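Local coordinates for protein tRNA (guanine(26)-N(2))-dimethyltransferase (PDB 2DUL) that probably transfers two methyl groups from S-adenosyl-L-methionine to the N2 atom of the guanine at position 26 of tRNA, at residues I218-K223 / F227-K232; C192-T197 / G279-E284; V162-G167 / R198-V203; R36-V41 / K307-I312; D313-I318 / T355-T360. One frame throughout, in Å; residues are numbered along the deposited sequence.

How the contacts relate
Contacts 1 to 3 meet around the edge of the mixed sheet of a class I-like methyltransferase fold. Contact 1 is the final hairpin of that sheet, strands 213-223 and 226-235. Contact 3 packs helix 192-209 on the neighbouring strand 158-164, its centre about 8 Å from that of contact 1. Contact 2 sets the start of the same helix against loop 279-284, about 7 Å from contact 1. Contacts 4 and 5 share helix 302-314, with centres about 14 Å apart. Contact 4 spans the longest stretch of chain and encloses contacts 1, 2 and 3; contact 5 follows it. Contacts 1 and 3 build the sheet end and its helix; contacts 2 and 4 pack later segments on the Rossmann-like core.

Contact 1 (I218-K223 / F227-K232); sequences ILAYYK and FRAFVK
Strands 219-223 and 227-232 run antiparallel at 176°, Leu219 pairing with Phe230 and Tyr221 with Arg228 as hydrogen-bonded pairs. At one end Ile218 and Leu219 both face Phe230, a classic beta bulge: Phe230 O takes Ile218 N at 2.8 Å and Leu219 N in a longer bond at 3.3 Å, both from one face of the carbonyl plane. Phe230 N returns to Leu219 O at 2.7 Å. On the side of Ala220 and Ala229, the edge of Tyr222 points at the face of Phe227, ring centroids 5.1 Å apart and planes at 61°. On the other side Tyr221 and Arg228 lie alongside, pointing the same way. Tyr221 CG sits between its backbone N and carbonyl carbon (chi1 65°), which swings the ring over the neighbouring strand and brings Arg228 CB to 3.8 Å from the ring centroid, a CH-pi contact. Phe230 CZ lies over one face of the Arg228 guanidinium. A water joins Tyr221 OH, at 2.7 Å, to Arg228 NE. With a phenylalanine at Tyr221 the water would probably lose its hydroxyl partner and hang from Arg228 NE less firmly. Arg228 NH1 forms a salt bridge with Asp136, and the guanidinium lies close to Arg61, a predicted S-adenosyl-L-methionine ligand; the hairpin thus probably helps to set the charge pattern beside the cofactor pocket.

Contact 2 (C192-T197 / G279-E284); sequences CHEVGT and GPLKDE
Glu194 OE2, at the end of the side chain that Leu281 touches, is gripped by a salt bridge from Arg198 NE and a hydrogen bond from Leu320 N, while Glu194 OE1 pairs with Lys363 NZ. These three partners fix the carboxylate in a buried place. The setting is the first turns of helix 192-209, which packs on the sheet of the methyltransferase fold, and the loop between strand 273-277 and helix 284-295. The loop enters this place through Leu281 alone, and its CD1 methyl is the part that meets the helix. Leu281 CD1 lies against the extended stem of the acid, with Glu194 CG and the charged Glu194 OE2 both at 4.2 Å, and it rests 4.4 Å from Thr197 CG2. The backbone of the loop is held by the outer strand of the hairpin: Leu281 pairs with Ala220 and Asp283 with Ile218 by backbone hydrogen bonds, although the loop itself is not a regular strand. Asp283 then serves as N-cap of helix 284-295. Thr197 shows the methyl to Leu281 because its hydroxyl is spent within the helix: Thr197 OG1 donates to His193 O at 2.8 Å, while Thr197 N reaches that same oxygen at 3.2 Å, from the opposite face of the carbonyl plane.

Contact 3 (V162-G167 / R198-V203); sequences VTATDG and RILVGV
Val162, Ala164 and Leu200, the residues that touch here, bring no flat side-chain group to the contact: no ring, amide or carboxylate takes part, and methyl meets methyl. Leu200 of the helix presents its forked end to two residues of the strand. One prong, Leu200 CD1, approaches Ala164 CB at 4.3 Å; the other, Leu200 CD2, approaches Val162 CG1 at the same distance. The fork therefore straddles the strand between alternate residues, while Thr163 between them turns to the other face of the sheet and touches Arg228. Leu200 has an unusual first torsion, with CG some way short of anti to the backbone N (chi1 -147°), which, with chi2, probably helps to set the two prongs along the strand. The separations are loose van der Waals distances, so the contact is apolar filling rather than tight interlocking. Strand 158-164 lies in the sheet between strands 132-137 and 226-235, and Leu200 reaches the latter as well, at Phe227 and Ala229. Val201, one residue further along the helix, leans on strand 213-223. Helix 192-209 thus lies in the connection from strand 158-164 to the parallel strand 213-223, a beta-alpha-beta crossover that skips the intervening strand 226-235.

Contact 4 (R36-V41 / K307-I312); sequences RDIVVV and KLLKMI
Helix 33-46, which carries Arg36, a predicted S-adenosyl-L-methionine ligand, meets helix 302-314 through Ile38 and Leu309. The two side chains reach toward each other tip to tip: Ile38 CD1 stops 4.0 Å from Leu309 CG and a little further from its CD2 methyl. The second torsion of Ile38 (chi2 -58°) turns CD1 toward the leucine. Leu308, the residue before Leu309, adds a second touch, its CD2 methyl 4.4 Å from Ile38 CD1. One turn on, Val41 CG1 lies 4.5 Å from Leu309 CD1. The segment axes cross at -62° and stay 11.7 Å apart, which leaves the helices joined by side-chain ends with no backbone contact. In the class I-like methyltransferase fold, helix 33-46 packs beside the sheet just before strand 50-53; helix 302-314, from much later in the chain, lies next to it, and both helices reach the same hairpin ring, Tyr221, through Ile38 and Leu308. Met290 of helix 284-295 touches Ile38, Val41 and Leu309. Just ahead of the later helix, Asp37 accepts from the backbone N atoms of Ala300 and Arg301; its carboxylate also forms a salt bridge with Arg64 of helix 60-68.

Contact 5 (D313-I318 / T355-T360); sequences DQELDI and THFSPT. With GOL (glycerol), chain B.
A small polar pocket, occupied by a glycerol probably taken up from the crystallisation liquor, lies where the end of helix 302-314 meets the turn at 355-358; Glu315 and His356 both hydrogen-bond the glycerol, while Thr355 holds the Glu315 carboxylate. Glu315, the first residue to leave helical geometry, stretches out with CG anti to the backbone N (chi1 -170°) and sets its carboxylate over the turn. Glu315 OE1 takes His356 N at 2.8 Å in a nearly straight bond (170°). Glu315 OE2 takes Thr355 OG1 at 2.7 Å and glycerol O2, also at 2.7 Å. Both protein donors come from above the carboxylate plane. Glu315 OE1 also lies at the edge of the His356 ring, close to its CD2. On that ring, His356 NE2 donates to glycerol O3 at 3.1 Å, while ND1 bonds Tyr222 O; with both nitrogens engaged this way, the ring may carry a positive charge that the nearby carboxylate would favour. His356 NE2 sits 3.3 Å above the centre of the Phe357 ring. Replacing Glu315 with an alanine would probably leave Thr355 OG1 and His356 N without their acceptor and set the turn free to shift. Thr355 OG1 in turn accepts from Phe357 N at 3.1 Å, the bond that defines an ST turn, here built into a type I beta turn from Thr355 to Ser358.

Contact 1 (I218-K223 / F227-K232)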
# COMPACT_ATOMS: atom_id res chain seq x y z
N ILE A 218 -8.18 -3.36 -1.64
CA ILE A 218 -8.53 -3.80 -0.30
C ILE A 218 -8.21 -2.64 0.64
O ILE A 218 -9.04 -2.24 1.46
CB ILE A 218 -7.69 -5.02 0.11
CG1 ILE A 218 -8.03 -6.21 -0.80
CG2 ILE A 218 -7.94 -5.36 1.58
CD1 ILE A 218 -7.06 -7.38 -0.68
N LEU A 219 -7.01 -2.10 0.50
CA LEU A 219 -6.56 -1.00 1.33
C LEU A 219 -5.33 -0.36 0.71
O LEU A 219 -4.37 -1.05 0.38
CB LEU A 219 -6.21 -1.49 2.73
CG LEU A 219 -5.47 -0.50 3.64
CD1 LEU A 219 -6.36 0.70 3.92
CD2 LEU A 219 -5.07 -1.19 4.93
N ALA A 220 -5.37 0.96 0.54
CA ALA A 220 -4.23 1.68 -0.02
C ALA A 220 -4.11 2.94 0.82
O ALA A 220 -5.10 3.62 1.08
CB ALA A 220 -4.46 2.03 -1.47
N TYR A 221 -2.89 3.25 1.25
CA TYR A 221 -2.69 4.42 2.09
C TYR A 221 -1.28 4.98 2.00
O TYR A 221 -0.39 4.37 1.40
CB TYR A 221 -3.01 4.05 3.54
CG TYR A 221 -2.07 3.03 4.15
CD1 TYR A 221 -0.90 3.43 4.79
CD2 TYR A 221 -2.35 1.66 4.08
CE1 TYR A 221 -0.03 2.50 5.35
CE2 TYR A 221 -1.47 0.72 4.64
CZ TYR A 221 -0.32 1.15 5.27
OH TYR A 221 0.55 0.23 5.82
N TYR A 222 -1.10 6.15 2.58
CA TYR A 222 0.19 6.83 2.62
C TYR A 222 0.59 6.95 4.09
O TYR A 222 -0.25 7.20 4.95
CB TYR A 222 0.09 8.23 2.02
CG TYR A 222 1.32 9.07 2.27
CD1 TYR A 222 2.45 8.92 1.48
CD2 TYR A 222 1.36 9.97 3.34
CE1 TYR A 222 3.61 9.65 1.75
CE2 TYR A 222 2.52 10.69 3.62
CZ TYR A 222 3.64 10.53 2.82
OH TYR A 222 4.78 11.23 3.10
N LYS A 223 1.88 6.77 4.37
CA LYS A 223 2.37 6.88 5.74
C LYS A 223 3.87 7.12 5.79
O LYS A 223 4.65 6.33 5.27
CB LYS A 223 2.04 5.62 6.53
CG LYS A 223 2.38 5.70 8.02
CD LYS A 223 1.46 6.66 8.75
CE LYS A 223 1.64 6.60 10.26
NZ LYS A 223 2.95 7.15 10.69
N PHE A 227 4.30 4.64 0.20
CA PHE A 227 2.97 4.36 -0.33
C PHE A 227 2.72 2.86 -0.28
O PHE A 227 3.59 2.07 -0.65
CB PHE A 227 2.88 4.89 -1.76
CG PHE A 227 3.22 6.35 -1.89
CD1 PHE A 227 4.54 6.78 -1.78
CD2 PHE A 227 2.22 7.29 -2.09
CE1 PHE A 227 4.86 8.13 -1.86
CE2 PHE A 227 2.53 8.65 -2.18
CZ PHE A 227 3.86 9.07 -2.07
N ARG A 228 1.52 2.49 0.16
CA ARG A 228 1.13 1.09 0.32
C ARG A 228 -0.17 0.78 -0.41
O ARG A 228 -1.14 1.53 -0.32
CB ARG A 228 0.93 0.80 1.81
CG ARG A 228 1.86 -0.23 2.42
CD ARG A 228 1.74 -1.60 1.77
NE ARG A 228 2.16 -2.66 2.68
CZ ARG A 228 2.63 -3.84 2.29
NH1 ARG A 228 2.73 -4.12 0.99
NH2 ARG A 228 2.96 -4.76 3.19
N ALA A 229 -0.20 -0.35 -1.11
CA ALA A 229 -1.41 -0.75 -1.82
C ALA A 229 -1.66 -2.24 -1.74
O ALA A 229 -0.80 -3.05 -2.12
CB ALA A 229 -1.32 -0.32 -3.29
N PHE A 230 -2.83 -2.61 -1.22
CA PHE A 230 -3.22 -4.01 -1.13
C PHE A 230 -4.38 -4.18 -2.10
O PHE A 230 -5.41 -3.52 -1.97
CB PHE A 230 -3.70 -4.36 0.29
CG PHE A 230 -2.63 -4.31 1.33
CD1 PHE A 230 -2.51 -3.21 2.18
CD2 PHE A 230 -1.73 -5.37 1.48
CE1 PHE A 230 -1.51 -3.16 3.15
CE2 PHE A 230 -0.73 -5.33 2.45
CZ PHE A 230 -0.62 -4.22 3.29
N VAL A 231 -4.21 -5.06 -3.09
CA VAL A 231 -5.26 -5.29 -4.06
C VAL A 231 -5.62 -6.75 -4.21
O VAL A 231 -4.80 -7.64 -3.98
CB VAL A 231 -4.87 -4.73 -5.46
CG1 VAL A 231 -4.63 -3.23 -5.37
CG2 VAL A 231 -3.65 -5.43 -6.00
N LYS A 232 -6.87 -6.98 -4.58
CA LYS A 232 -7.40 -8.33 -4.79
C LYS A 232 -7.56 -8.49 -6.29
O LYS A 232 -8.29 -7.73 -6.93
CB LYS A 232 -8.76 -8.48 -4.11
CG LYS A 232 -9.44 -9.82 -4.37
CD LYS A 232 -8.72 -10.97 -3.67
CE LYS A 232 -9.55 -12.25 -3.75
NZ LYS A 232 -8.90 -13.41 -3.08
O HOH W 1 1.48 -2.28 5.45

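Contact 2 (C192-T197 / G279-E284)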
# COMPACT_ATOMS: atom_id res chain seq x y z
N CYS A 192 -0.53 15.65 -3.28
CA CYS A 192 0.43 14.64 -3.73
C CYS A 192 0.44 13.29 -3.02
O CYS A 192 0.63 12.26 -3.68
CB CYS A 192 1.85 15.23 -3.76
SG CYS A 192 2.63 15.50 -2.16
N HIS A 193 0.24 13.27 -1.71
CA HIS A 193 0.23 12.00 -1.00
C HIS A 193 -0.87 11.10 -1.56
O HIS A 193 -0.66 9.90 -1.78
CB HIS A 193 0.02 12.22 0.50
CG HIS A 193 1.15 12.92 1.18
ND1 HIS A 193 1.05 13.44 2.45
CD2 HIS A 193 2.41 13.19 0.76
CE1 HIS A 193 2.20 14.01 2.78
NE2 HIS A 193 3.04 13.87 1.77
N GLU A 194 -2.05 11.66 -1.80
CA GLU A 194 -3.14 10.85 -2.33
C GLU A 194 -2.97 10.56 -3.81
O GLU A 194 -3.21 9.43 -4.25
CB GLU A 194 -4.51 11.49 -2.10
CG GLU A 194 -5.64 10.54 -2.51
CD GLU A 194 -7.03 11.05 -2.22
OE1 GLU A 194 -7.19 11.88 -1.30
OE2 GLU A 194 -7.98 10.60 -2.90
N VAL A 195 -2.56 11.56 -4.59
CA VAL A 195 -2.37 11.35 -6.03
C VAL A 195 -1.32 10.27 -6.25
O VAL A 195 -1.49 9.38 -7.09
CB VAL A 195 -1.96 12.66 -6.74
CG1 VAL A 195 -1.59 12.39 -8.20
CG2 VAL A 195 -3.11 13.66 -6.67
N GLY A 196 -0.23 10.34 -5.48
CA GLY A 196 0.82 9.34 -5.59
C GLY A 196 0.27 7.96 -5.28
O GLY A 196 0.63 6.96 -5.93
N THR A 197 -0.61 7.89 -4.28
CA THR A 197 -1.21 6.62 -3.88
C THR A 197 -2.12 6.11 -5.00
O THR A 197 -2.13 4.92 -5.30
CB THR A 197 -2.03 6.78 -2.57
OG1 THR A 197 -1.15 7.13 -1.49
CG2 THR A 197 -2.73 5.49 -2.21
N GLY A 279 -11.17 4.92 -8.32
CA GLY A 279 -12.08 4.06 -7.58
C GLY A 279 -11.81 4.14 -6.09
O GLY A 279 -11.10 5.04 -5.63
N PRO A 280 -12.37 3.21 -5.29
CA PRO A 280 -12.19 3.18 -3.84
C PRO A 280 -10.73 2.93 -3.45
O PRO A 280 -10.00 2.24 -4.16
CB PRO A 280 -13.07 2.00 -3.41
CG PRO A 280 -14.10 1.90 -4.51
CD PRO A 280 -13.28 2.14 -5.74
N LEU A 281 -10.30 3.51 -2.33
CA LEU A 281 -8.94 3.27 -1.85
C LEU A 281 -9.01 2.31 -0.67
O LEU A 281 -8.01 2.01 -0.04
CB LEU A 281 -8.25 4.58 -1.44
CG LEU A 281 -7.73 5.42 -2.61
CD1 LEU A 281 -6.97 6.63 -2.08
CD2 LEU A 281 -6.83 4.58 -3.51
N LYS A 282 -10.22 1.82 -0.38
CA LYS A 282 -10.40 0.87 0.70
C LYS A 282 -11.68 0.07 0.55
O LYS A 282 -12.63 0.50 -0.10
CB LYS A 282 -10.42 1.58 2.06
CG LYS A 282 -11.71 2.36 2.35
CD LYS A 282 -11.80 2.75 3.83
CE LYS A 282 -13.06 3.56 4.13
NZ LYS A 282 -13.14 3.94 5.57
N ASP A 283 -11.68 -1.12 1.14
CA ASP A 283 -12.85 -1.97 1.15
C ASP A 283 -13.39 -1.74 2.56
O ASP A 283 -12.83 -2.24 3.53
CB ASP A 283 -12.46 -3.44 0.98
CG ASP A 283 -13.66 -4.37 1.05
OD1 ASP A 283 -14.36 -4.34 2.08
OD2 ASP A 283 -13.89 -5.14 0.09
N GLU A 284 -14.45 -0.94 2.67
CA GLU A 284 -15.06 -0.61 3.96
C GLU A 284 -15.15 -1.75 4.96
O GLU A 284 -14.68 -1.62 6.09
CB GLU A 284 -16.47 -0.05 3.75
CG GLU A 284 -16.53 1.36 3.23
CD GLU A 284 -17.95 1.87 3.15
OE1 GLU A 284 -18.65 1.85 4.18
OE2 GLU A 284 -18.37 2.30 2.05

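Contact 3 (V162-G167 / R198-V203)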
# COMPACT_ATOMS: atom_id res chain seq x y z
N VAL A 162 1.83 -4.10 -2.31
CA VAL A 162 2.93 -3.38 -2.92
C VAL A 162 3.28 -2.12 -2.14
O VAL A 162 2.39 -1.39 -1.69
CB VAL A 162 2.59 -2.96 -4.37
CG1 VAL A 162 3.83 -2.41 -5.06
CG2 VAL A 162 2.01 -4.14 -5.13
N THR A 163 4.57 -1.87 -1.97
CA THR A 163 5.04 -0.69 -1.28
C THR A 163 6.00 0.08 -2.17
O THR A 163 6.83 -0.51 -2.86
CB THR A 163 5.78 -1.04 0.03
OG1 THR A 163 4.90 -1.74 0.91
CG2 THR A 163 6.25 0.24 0.72
N ALA A 164 5.87 1.40 -2.17
CA ALA A 164 6.76 2.25 -2.93
C ALA A 164 7.37 3.17 -1.88
O ALA A 164 6.65 3.88 -1.18
CB ALA A 164 5.99 3.06 -3.97
N THR A 165 8.69 3.13 -1.75
CA THR A 165 9.39 3.96 -0.76
C THR A 165 9.79 5.32 -1.30
O THR A 165 9.61 6.34 -0.62
CB THR A 165 10.65 3.25 -0.25
OG1 THR A 165 10.30 1.99 0.33
CG2 THR A 165 11.34 4.11 0.81
N ASP A 166 10.34 5.36 -2.51
CA ASP A 166 10.75 6.62 -3.09
C ASP A 166 9.55 7.44 -3.54
O ASP A 166 9.01 7.24 -4.63
CB ASP A 166 11.70 6.38 -4.27
CG ASP A 166 12.29 7.67 -4.81
OD1 ASP A 166 12.32 8.67 -4.06
OD2 ASP A 166 12.74 7.67 -5.98
N GLY A 167 9.13 8.36 -2.68
CA GLY A 167 7.99 9.21 -2.99
C GLY A 167 8.33 10.45 -3.79
O GLY A 167 7.47 11.29 -4.03
N ARG A 198 -2.87 7.01 -5.62
CA ARG A 198 -3.76 6.63 -6.71
C ARG A 198 -2.98 6.28 -7.97
O ARG A 198 -3.43 5.48 -8.79
CB ARG A 198 -4.78 7.74 -7.00
CG ARG A 198 -5.85 7.82 -5.93
CD ARG A 198 -6.83 8.96 -6.15
NE ARG A 198 -7.79 9.00 -5.04
CZ ARG A 198 -8.84 8.19 -4.93
NH1 ARG A 198 -9.64 8.31 -3.88
NH2 ARG A 198 -9.11 7.29 -5.87
N ILE A 199 -1.79 6.88 -8.14
CA ILE A 199 -0.95 6.56 -9.28
C ILE A 199 -0.44 5.12 -9.11
O ILE A 199 -0.43 4.34 -10.06
CB ILE A 199 0.28 7.52 -9.39
CG1 ILE A 199 -0.18 8.88 -9.93
CG2 ILE A 199 1.33 6.93 -10.34
CD1 ILE A 199 0.89 9.97 -9.88
N LEU A 200 -0.06 4.77 -7.89
CA LEU A 200 0.42 3.42 -7.60
C LEU A 200 -0.67 2.39 -7.89
O LEU A 200 -0.43 1.38 -8.55
CB LEU A 200 0.84 3.30 -6.14
CG LEU A 200 2.00 2.38 -5.75
CD1 LEU A 200 1.85 1.99 -4.28
CD2 LEU A 200 2.04 1.14 -6.62
N VAL A 201 -1.87 2.63 -7.38
CA VAL A 201 -2.97 1.69 -7.62
C VAL A 201 -3.24 1.61 -9.11
O VAL A 201 -3.43 0.52 -9.66
CB VAL A 201 -4.26 2.14 -6.90
CG1 VAL A 201 -5.41 1.19 -7.25
CG2 VAL A 201 -4.03 2.16 -5.38
N GLY A 202 -3.23 2.76 -9.77
CA GLY A 202 -3.48 2.82 -11.19
C GLY A 202 -2.49 2.05 -12.06
O GLY A 202 -2.89 1.46 -13.06
N VAL A 203 -1.22 2.05 -11.69
CA VAL A 203 -0.23 1.33 -12.48
C VAL A 203 -0.38 -0.19 -12.31
O VAL A 203 -0.17 -0.96 -13.25
CB VAL A 203 1.23 1.76 -12.13
CG1 VAL A 203 1.66 1.16 -10.80
CG2 VAL A 203 2.18 1.36 -13.27

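Contact 4 (R36-V41 / K307-I312)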
# COMPACT_ATOMS: atom_id res chain seq x y z
N ARG A 36 4.55 -3.77 8.83
CA ARG A 36 4.38 -5.21 8.97
C ARG A 36 3.18 -5.56 9.86
O ARG A 36 2.50 -6.56 9.63
CB ARG A 36 5.68 -5.85 9.48
CG ARG A 36 6.80 -5.84 8.44
CD ARG A 36 8.06 -6.53 8.95
NE ARG A 36 8.87 -5.68 9.82
CZ ARG A 36 9.78 -4.81 9.40
NH1 ARG A 36 10.02 -4.66 8.11
NH2 ARG A 36 10.48 -4.11 10.29
N ASP A 37 2.92 -4.74 10.87
CA ASP A 37 1.76 -4.98 11.74
C ASP A 37 0.50 -4.96 10.87
O ASP A 37 -0.36 -5.83 10.99
CB ASP A 37 1.60 -3.89 12.81
CG ASP A 37 2.47 -4.12 14.03
OD1 ASP A 37 2.85 -5.28 14.32
OD2 ASP A 37 2.76 -3.12 14.73
N ILE A 38 0.40 -3.94 10.02
CA ILE A 38 -0.76 -3.77 9.15
C ILE A 38 -1.01 -5.00 8.29
O ILE A 38 -2.13 -5.50 8.23
CB ILE A 38 -0.60 -2.52 8.23
CG1 ILE A 38 -0.36 -1.27 9.08
CG2 ILE A 38 -1.85 -2.33 7.37
CD1 ILE A 38 -1.45 -0.98 10.08
N VAL A 39 0.03 -5.49 7.63
CA VAL A 39 -0.13 -6.66 6.78
C VAL A 39 -0.50 -7.89 7.63
O VAL A 39 -1.33 -8.71 7.21
CB VAL A 39 1.14 -6.93 5.91
CG1 VAL A 39 2.36 -7.11 6.78
CG2 VAL A 39 0.91 -8.14 5.02
N VAL A 40 0.08 -8.00 8.82
CA VAL A 40 -0.23 -9.12 9.71
C VAL A 40 -1.72 -9.08 10.04
O VAL A 40 -2.40 -10.11 10.03
CB VAL A 40 0.60 -9.05 11.02
CG1 VAL A 40 -0.04 -9.92 12.10
CG2 VAL A 40 2.02 -9.53 10.75
N VAL A 41 -2.23 -7.89 10.32
CA VAL A 41 -3.64 -7.73 10.65
C VAL A 41 -4.50 -8.16 9.46
O VAL A 41 -5.45 -8.93 9.61
CB VAL A 41 -3.98 -6.27 11.01
CG1 VAL A 41 -5.49 -6.09 11.13
CG2 VAL A 41 -3.29 -5.89 12.32
N LYS A 307 -4.23 3.62 15.69
CA LYS A 307 -4.42 5.03 15.35
C LYS A 307 -4.57 5.22 13.84
O LYS A 307 -5.43 5.96 13.38
CB LYS A 307 -3.25 5.86 15.85
CG LYS A 307 -3.43 7.36 15.66
CD LYS A 307 -2.33 8.17 16.34
CE LYS A 307 -0.98 7.96 15.68
NZ LYS A 307 -0.92 8.56 14.31
N LEU A 308 -3.72 4.53 13.06
CA LEU A 308 -3.78 4.65 11.61
C LEU A 308 -5.03 3.98 11.05
O LEU A 308 -5.73 4.57 10.23
CB LEU A 308 -2.53 4.02 10.98
CG LEU A 308 -2.49 4.00 9.45
CD1 LEU A 308 -2.57 5.42 8.92
CD2 LEU A 308 -1.20 3.32 8.98
N LEU A 309 -5.30 2.76 11.49
CA LEU A 309 -6.46 2.02 11.02
C LEU A 309 -7.79 2.69 11.38
O LEU A 309 -8.75 2.63 10.61
CB LEU A 309 -6.42 0.58 11.57
CG LEU A 309 -5.29 -0.32 11.04
CD1 LEU A 309 -5.29 -1.66 11.76
CD2 LEU A 309 -5.47 -0.53 9.54
N LYS A 310 -7.85 3.34 12.54
CA LYS A 310 -9.08 4.01 12.94
C LYS A 310 -9.30 5.25 12.09
O LYS A 310 -10.43 5.58 11.74
CB LYS A 310 -9.04 4.39 14.43
CG LYS A 310 -9.15 3.19 15.36
CD LYS A 310 -9.05 3.60 16.83
CE LYS A 310 -9.20 2.39 17.74
NZ LYS A 310 -9.04 2.74 19.18
N MET A 311 -8.21 5.94 11.76
CA MET A 311 -8.29 7.13 10.93
C MET A 311 -8.82 6.74 9.55
O MET A 311 -9.75 7.36 9.03
CB MET A 311 -6.91 7.78 10.79
CG MET A 311 -6.84 8.88 9.74
SD MET A 311 -7.98 10.25 10.04
CE MET A 311 -6.90 11.37 10.94
N ILE A 312 -8.25 5.69 8.97
CA ILE A 312 -8.65 5.23 7.65
C ILE A 312 -10.06 4.64 7.67
O ILE A 312 -10.84 4.81 6.73
CB ILE A 312 -7.66 4.17 7.11
CG1 ILE A 312 -6.29 4.82 6.90
CG2 ILE A 312 -8.16 3.59 5.79
CD1 ILE A 312 -5.20 3.86 6.49

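Contact 5 (D313-I318 / T355-T360)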
# COMPACT_ATOMS: atom_id res chain seq x y z
N ASP A 313 -10.40 3.95 8.76
CA ASP A 313 -11.71 3.34 8.90
C ASP A 313 -12.82 4.40 8.91
O ASP A 313 -13.88 4.21 8.31
CB ASP A 313 -11.76 2.51 10.18
CG ASP A 313 -13.12 1.87 10.42
OD1 ASP A 313 -13.66 1.24 9.48
OD2 ASP A 313 -13.65 1.99 11.55
N GLN A 314 -12.58 5.53 9.56
CA GLN A 314 -13.59 6.58 9.62
C GLN A 314 -13.46 7.59 8.48
O GLN A 314 -14.34 8.44 8.28
CB GLN A 314 -13.51 7.31 10.97
CG GLN A 314 -12.29 8.17 11.14
CD GLN A 314 -12.63 9.64 11.25
OE1 GLN A 314 -13.32 10.19 10.39
NE2 GLN A 314 -12.14 10.30 12.30
N GLU A 315 -12.37 7.49 7.73
CA GLU A 315 -12.14 8.40 6.62
C GLU A 315 -13.11 8.17 5.47
O GLU A 315 -13.35 7.03 5.06
CB GLU A 315 -10.70 8.23 6.12
CG GLU A 315 -10.24 9.29 5.14
CD GLU A 315 -8.75 9.20 4.86
OE1 GLU A 315 -7.98 8.96 5.82
OE2 GLU A 315 -8.35 9.38 3.69
N LEU A 316 -13.68 9.25 4.96
CA LEU A 316 -14.60 9.17 3.84
C LEU A 316 -13.79 8.71 2.63
O LEU A 316 -12.72 9.25 2.36
CB LEU A 316 -15.21 10.55 3.57
CG LEU A 316 -16.18 10.70 2.40
CD1 LEU A 316 -17.41 9.83 2.66
CD2 LEU A 316 -16.57 12.18 2.24
N ASP A 317 -14.28 7.70 1.91
CA ASP A 317 -13.57 7.21 0.74
C ASP A 317 -14.15 7.90 -0.49
O ASP A 317 -15.18 7.49 -1.03
CB ASP A 317 -13.71 5.69 0.61
CG ASP A 317 -12.70 5.09 -0.37
OD1 ASP A 317 -11.92 5.85 -0.98
OD2 ASP A 317 -12.69 3.85 -0.51
N ILE A 318 -13.48 8.96 -0.91
CA ILE A 318 -13.90 9.75 -2.06
C ILE A 318 -12.63 10.31 -2.68
O ILE A 318 -11.63 10.50 -1.98
CB ILE A 318 -14.84 10.88 -1.60
CG1 ILE A 318 -15.37 11.66 -2.80
CG2 ILE A 318 -14.10 11.79 -0.63
CD1 ILE A 318 -16.50 12.61 -2.45
N THR A 355 -8.49 13.28 7.07
CA THR A 355 -7.87 12.25 6.23
C THR A 355 -6.43 12.00 6.64
O THR A 355 -5.72 12.93 7.02
CB THR A 355 -7.89 12.63 4.73
OG1 THR A 355 -7.07 11.69 4.01
CG2 THR A 355 -7.36 14.05 4.52
N HIS A 356 -6.01 10.75 6.56
CA HIS A 356 -4.65 10.37 6.92
C HIS A 356 -3.63 10.92 5.92
O HIS A 356 -2.43 10.92 6.19
CB HIS A 356 -4.53 8.84 6.96
CG HIS A 356 -4.49 8.22 5.60
ND1 HIS A 356 -3.31 7.88 4.97
CD2 HIS A 356 -5.48 7.91 4.73
CE1 HIS A 356 -3.58 7.39 3.77
NE2 HIS A 356 -4.89 7.41 3.60
N PHE A 357 -4.10 11.40 4.77
CA PHE A 357 -3.20 11.94 3.75
C PHE A 357 -2.56 13.27 4.12
O PHE A 357 -1.48 13.60 3.64
CB PHE A 357 -3.94 12.09 2.42
CG PHE A 357 -4.21 10.79 1.70
CD1 PHE A 357 -3.16 9.96 1.32
CD2 PHE A 357 -5.51 10.40 1.40
CE1 PHE A 357 -3.40 8.77 0.64
CE2 PHE A 357 -5.77 9.21 0.71
CZ PHE A 357 -4.71 8.39 0.34
N SER A 358 -3.23 14.04 4.97
CA SER A 358 -2.73 15.34 5.40
C SER A 358 -3.43 15.78 6.68
O SER A 358 -4.62 15.54 6.86
CB SER A 358 -2.97 16.38 4.31
OG SER A 358 -2.68 17.69 4.78
N PRO A 359 -2.69 16.43 7.59
CA PRO A 359 -3.24 16.90 8.87
C PRO A 359 -4.28 18.01 8.73
O PRO A 359 -5.15 18.16 9.60
CB PRO A 359 -2.00 17.36 9.63
CG PRO A 359 -1.13 17.89 8.53
CD PRO A 359 -1.27 16.82 7.47
N THR A 360 -4.20 18.79 7.66
CA THR A 360 -5.15 19.87 7.44
C THR A 360 -6.11 19.58 6.29
O THR A 360 -6.84 20.47 5.83
CB THR A 360 -4.42 21.20 7.16
OG1 THR A 360 -3.46 21.01 6.11
CG2 THR A 360 -3.71 21.69 8.41
C1 GOL B . -10.03 5.70 3.09
O1 GOL B . -11.27 6.26 2.66
C2 GOL B . -8.94 6.02 2.06
O2 GOL B . -8.80 7.44 1.91
C3 GOL B . -7.61 5.41 2.53
O3 GOL B . -6.59 5.70 1.58